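Local coordinates for protein lactococcus lactis MG1363 DpsA (Lactococcus lactis, PDB 1ZS3) that forms a dodecamer of the Dps family that probably protects DNA during oxidative stress, its N-terminal helix being required for DNA binding, at residues Pro25-Val34 with Phe128-Glu139. Numbering follows the deposited sequence.
Sequences PTAGAMLGHV and FITRAIKLANKE
Met30 enters helix 111-138 as a knob in a hole formed by Phe128, Arg131, Ala132 and Leu135, interlocking two nearly antiparallel helices in the four-helix bundle of a Dps subunit. Its CB lies 4.1 Å from Leu135 CD1. With CG anti to the backbone N (chi1 -167°), that methylene passes over the facing backbone, 3.6 Å from Phe128 O, and also meets Ala132 CB. Bends at chi2 and chi3 then carry SD beside Phe128 CD2 in an oblique Met-aromatic contact, and CE against the aliphatic part of Arg131, 3.8 Å from CD. Next to the knob, one turn beyond Met30, His33 offers its ring face to the edge of Phe128 in an offset edge-to-face pair, planes at 73° and centroids 5.5 Å apart; His33 ND1 is held by Tyr96 O. At the other end Leu135 CB packs on Ala27, while Glu139 OE1 accepts from Ala27 N at 2.8 Å on its syn side, 27° out of the carboxylate plane. Thr26 OG1 caps Ala29 N of the same first turn, and Lys141 pairs with Glu139 OE2. Apolar and aromatic packing thus gives way to a carboxylate whose charge the helix N terminus and Lys141 would probably stabilise.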
loop_
_atom_site.group_PDB
_atom_site.type_symbol
_atom_site.label_atom_id
_atom_site.label_comp_id
_atom_site.label_asym_id
_atom_site.label_seq_id
_atom_site.Cartn_x
_atom_site.Cartn_y
_atom_site.Cartn_z
ATOM N N PRO A 25 -28.602 -39.647 -0.938
ATOM C CA PRO A 25 -27.463 -38.728 -0.677
ATOM C C PRO A 25 -27.564 -37.722 0.444
ATOM O O PRO A 25 -28.609 -37.073 0.575
ATOM C CB PRO A 25 -27.295 -37.985 -2.015
ATOM C CG PRO A 25 -28.474 -38.457 -2.851
ATOM C CD PRO A 25 -28.737 -39.900 -2.375
ATOM N N THR A 26 -26.495 -37.576 1.243
ATOM C CA THR A 26 -26.307 -36.380 2.082
ATOM C C THR A 26 -25.578 -35.267 1.301
ATOM O O THR A 26 -25.024 -35.496 0.212
ATOM C CB THR A 26 -25.509 -36.636 3.393
ATOM O OG1 THR A 26 -24.210 -37.164 3.101
ATOM C CG2 THR A 26 -26.167 -37.689 4.252
ATOM N N ALA A 27 -25.561 -34.073 1.890
ATOM C CA ALA A 27 -24.856 -32.962 1.299
ATOM C C ALA A 27 -23.361 -33.336 1.229
ATOM O O ALA A 27 -22.790 -33.312 0.147
ATOM C CB ALA A 27 -25.060 -31.702 2.109
ATOM N N GLY A 28 -22.769 -33.747 2.347
ATOM C CA GLY A 28 -21.334 -34.050 2.451
ATOM C C GLY A 28 -20.880 -35.146 1.518
ATOM O O GLY A 28 -19.732 -35.205 1.087
ATOM N N ALA A 29 -21.776 -36.071 1.215
ATOM C CA ALA A 29 -21.445 -37.185 0.300
ATOM C C ALA A 29 -21.340 -36.610 -1.108
ATOM O O ALA A 29 -20.312 -36.776 -1.775
ATOM C CB ALA A 29 -22.566 -38.247 0.331
ATOM N N MET A 30 -22.412 -35.931 -1.541
ATOM C CA MET A 30 -22.416 -35.250 -2.823
ATOM C C MET A 30 -21.208 -34.326 -3.058
ATOM O O MET A 30 -20.675 -34.285 -4.163
ATOM C CB MET A 30 -23.706 -34.462 -2.968
ATOM C CG MET A 30 -23.971 -33.957 -4.359
ATOM S SD MET A 30 -23.910 -35.337 -5.559
ATOM C CE MET A 30 -25.660 -35.891 -5.392
ATOM N N LEU A 31 -20.778 -33.620 -2.024
ATOM C CA LEU A 31 -19.660 -32.693 -2.091
ATOM C C LEU A 31 -18.315 -33.377 -2.178
ATOM O O LEU A 31 -17.309 -32.712 -2.447
ATOM C CB LEU A 31 -19.645 -31.757 -0.887
ATOM C CG LEU A 31 -20.726 -30.682 -0.888
ATOM C CD1 LEU A 31 -20.861 -30.031 0.482
ATOM C CD2 LEU A 31 -20.444 -29.657 -1.969
ATOM N N GLY A 32 -18.295 -34.688 -1.909
ATOM C CA GLY A 32 -17.124 -35.530 -2.084
ATOM C C GLY A 32 -16.781 -35.694 -3.532
ATOM O O GLY A 32 -15.606 -35.867 -3.869
ATOM N N HIS A 33 -17.810 -35.654 -4.365
ATOM C CA HIS A 33 -17.640 -35.642 -5.781
ATOM C C HIS A 33 -17.209 -34.238 -6.274
ATOM O O HIS A 33 -16.472 -34.087 -7.267
ATOM C CB HIS A 33 -18.959 -35.995 -6.404
ATOM C CG HIS A 33 -19.371 -37.453 -6.297
ATOM N ND1 HIS A 33 -18.509 -38.565 -6.610
ATOM C CD2 HIS A 33 -20.597 -37.984 -6.050
ATOM C CE1 HIS A 33 -19.194 -39.690 -6.461
ATOM N NE2 HIS A 33 -20.461 -39.377 -6.189
ATOM N N VAL A 34 -17.713 -33.192 -5.602
ATOM C CA VAL A 34 -17.462 -31.843 -6.048
ATOM C C VAL A 34 -16.026 -31.566 -5.745
ATOM O O VAL A 34 -15.296 -31.169 -6.641
ATOM C CB VAL A 34 -18.342 -30.827 -5.342
ATOM C CG1 VAL A 34 -17.845 -29.445 -5.623
ATOM C CG2 VAL A 34 -19.760 -30.998 -5.813
ATOM N N PHE A 128 -23.268 -31.788 -10.311
ATOM C CA PHE A 128 -23.053 -32.199 -8.934
ATOM C C PHE A 128 -23.148 -31.065 -7.900
ATOM O O PHE A 128 -23.507 -31.321 -6.746
ATOM C CB PHE A 128 -21.679 -32.849 -8.824
ATOM C CG PHE A 128 -21.533 -34.114 -9.610
ATOM C CD1 PHE A 128 -21.438 -34.091 -10.997
ATOM C CD2 PHE A 128 -21.506 -35.350 -8.960
ATOM C CE1 PHE A 128 -21.304 -35.264 -11.717
ATOM C CE2 PHE A 128 -21.370 -36.514 -9.685
ATOM C CZ PHE A 128 -21.263 -36.473 -11.066
ATOM N N ILE A 129 -22.735 -29.853 -8.297
ATOM C CA ILE A 129 -22.735 -28.685 -7.417
ATOM C C ILE A 129 -24.175 -28.306 -7.178
ATOM O O ILE A 129 -24.566 -28.100 -6.048
ATOM C CB ILE A 129 -21.888 -27.562 -8.087
ATOM C CG1 ILE A 129 -20.393 -27.842 -7.863
ATOM C CG2 ILE A 129 -22.256 -26.226 -7.593
ATOM C CD1 ILE A 129 -19.432 -27.185 -8.873
ATOM N N THR A 130 -24.911 -28.205 -8.278
ATOM C CA THR A 130 -26.351 -27.962 -8.279
ATOM C C THR A 130 -27.070 -28.767 -7.200
ATOM O O THR A 130 -27.842 -28.218 -6.414
ATOM C CB THR A 130 -26.905 -28.231 -9.687
ATOM O OG1 THR A 130 -26.849 -27.014 -10.450
ATOM C CG2 THR A 130 -28.368 -28.591 -9.694
ATOM N N ARG A 131 -26.784 -30.057 -7.170
ATOM C CA ARG A 131 -27.394 -30.979 -6.240
ATOM C C ARG A 131 -26.924 -30.689 -4.829
ATOM O O ARG A 131 -27.717 -30.710 -3.905
ATOM C CB ARG A 131 -27.087 -32.437 -6.642
ATOM C CG ARG A 131 -27.871 -32.906 -7.878
ATOM C CD ARG A 131 -27.849 -34.434 -8.127
ATOM N NE ARG A 131 -26.983 -34.783 -9.269
ATOM C CZ ARG A 131 -26.652 -36.033 -9.632
ATOM N NH1 ARG A 131 -25.864 -36.216 -10.698
ATOM N NH2 ARG A 131 -27.090 -37.085 -8.928
ATOM N N ALA A 132 -25.636 -30.413 -4.645
ATOM C CA ALA A 132 -25.124 -30.154 -3.318
ATOM C C ALA A 132 -25.719 -28.832 -2.714
ATOM O O ALA A 132 -25.856 -28.699 -1.501
ATOM C CB ALA A 132 -23.631 -30.102 -3.333
ATOM N N ILE A 133 -26.079 -27.862 -3.555
ATOM C CA ILE A 133 -26.728 -26.658 -3.088
ATOM C C ILE A 133 -28.027 -27.063 -2.501
ATOM O O ILE A 133 -28.292 -26.717 -1.361
ATOM C CB ILE A 133 -26.930 -25.657 -4.220
ATOM C CG1 ILE A 133 -25.553 -25.124 -4.637
ATOM C CG2 ILE A 133 -27.945 -24.553 -3.832
ATOM C CD1 ILE A 133 -25.558 -24.390 -5.922
ATOM N N LYS A 134 -28.854 -27.767 -3.287
ATOM C CA LYS A 134 -30.205 -28.137 -2.871
ATOM C C LYS A 134 -30.197 -28.978 -1.590
ATOM O O LYS A 134 -31.037 -28.772 -0.716
ATOM C CB LYS A 134 -30.941 -28.897 -3.975
ATOM C CG LYS A 134 -31.240 -28.106 -5.258
ATOM C CD LYS A 134 -32.018 -28.984 -6.247
ATOM C CE LYS A 134 -32.121 -28.386 -7.653
ATOM N NZ LYS A 134 -31.769 -29.411 -8.744
ATOM N N LEU A 135 -29.259 -29.919 -1.465
ATOM C CA LEU A 135 -29.159 -30.790 -0.288
ATOM C C LEU A 135 -28.760 -29.962 0.894
ATOM O O LEU A 135 -29.317 -30.128 1.978
ATOM C CB LEU A 135 -28.158 -31.956 -0.478
ATOM C CG LEU A 135 -28.537 -33.013 -1.544
ATOM C CD1 LEU A 135 -27.580 -34.206 -1.542
ATOM C CD2 LEU A 135 -30.003 -33.475 -1.424
ATOM N N ALA A 136 -27.851 -29.012 0.693
ATOM C CA ALA A 136 -27.321 -28.235 1.797
ATOM C C ALA A 136 -28.428 -27.396 2.415
ATOM O O ALA A 136 -28.462 -27.220 3.633
ATOM C CB ALA A 136 -26.163 -27.360 1.322
ATOM N N ASN A 137 -29.356 -26.915 1.589
ATOM C CA ASN A 137 -30.440 -26.100 2.084
ATOM C C ASN A 137 -31.447 -26.919 2.874
ATOM O O ASN A 137 -31.965 -26.426 3.896
ATOM C CB ASN A 137 -31.137 -25.286 0.980
ATOM C CG ASN A 137 -30.278 -24.061 0.523
ATOM O OD1 ASN A 137 -30.018 -23.905 -0.659
ATOM N ND2 ASN A 137 -29.820 -23.241 1.477
ATOM N N LYS A 138 -31.751 -28.146 2.404
ATOM C CA LYS A 138 -32.632 -29.125 3.104
ATOM C C LYS A 138 -32.025 -29.421 4.439
ATOM O O LYS A 138 -32.711 -29.414 5.447
ATOM C CB LYS A 138 -32.722 -30.454 2.334
ATOM C CG LYS A 138 -33.844 -30.546 1.263
ATOM C CD LYS A 138 -33.518 -31.643 0.216
ATOM C CE LYS A 138 -34.412 -31.554 -1.055
ATOM N NZ LYS A 138 -34.709 -32.920 -1.684
ATOM N N GLU A 139 -30.743 -29.695 4.428
ATOM C CA GLU A 139 -30.065 -30.082 5.666
ATOM C C GLU A 139 -29.903 -28.895 6.630
ATOM O O GLU A 139 -29.431 -29.106 7.748
ATOM C CB GLU A 139 -28.714 -30.757 5.344
ATOM C CG GLU A 139 -28.904 -32.193 4.861
ATOM C CD GLU A 139 -27.643 -32.900 4.428
ATOM O OE1 GLU A 139 -27.796 -33.719 3.493
ATOM O OE2 GLU A 139 -26.523 -32.685 4.994
#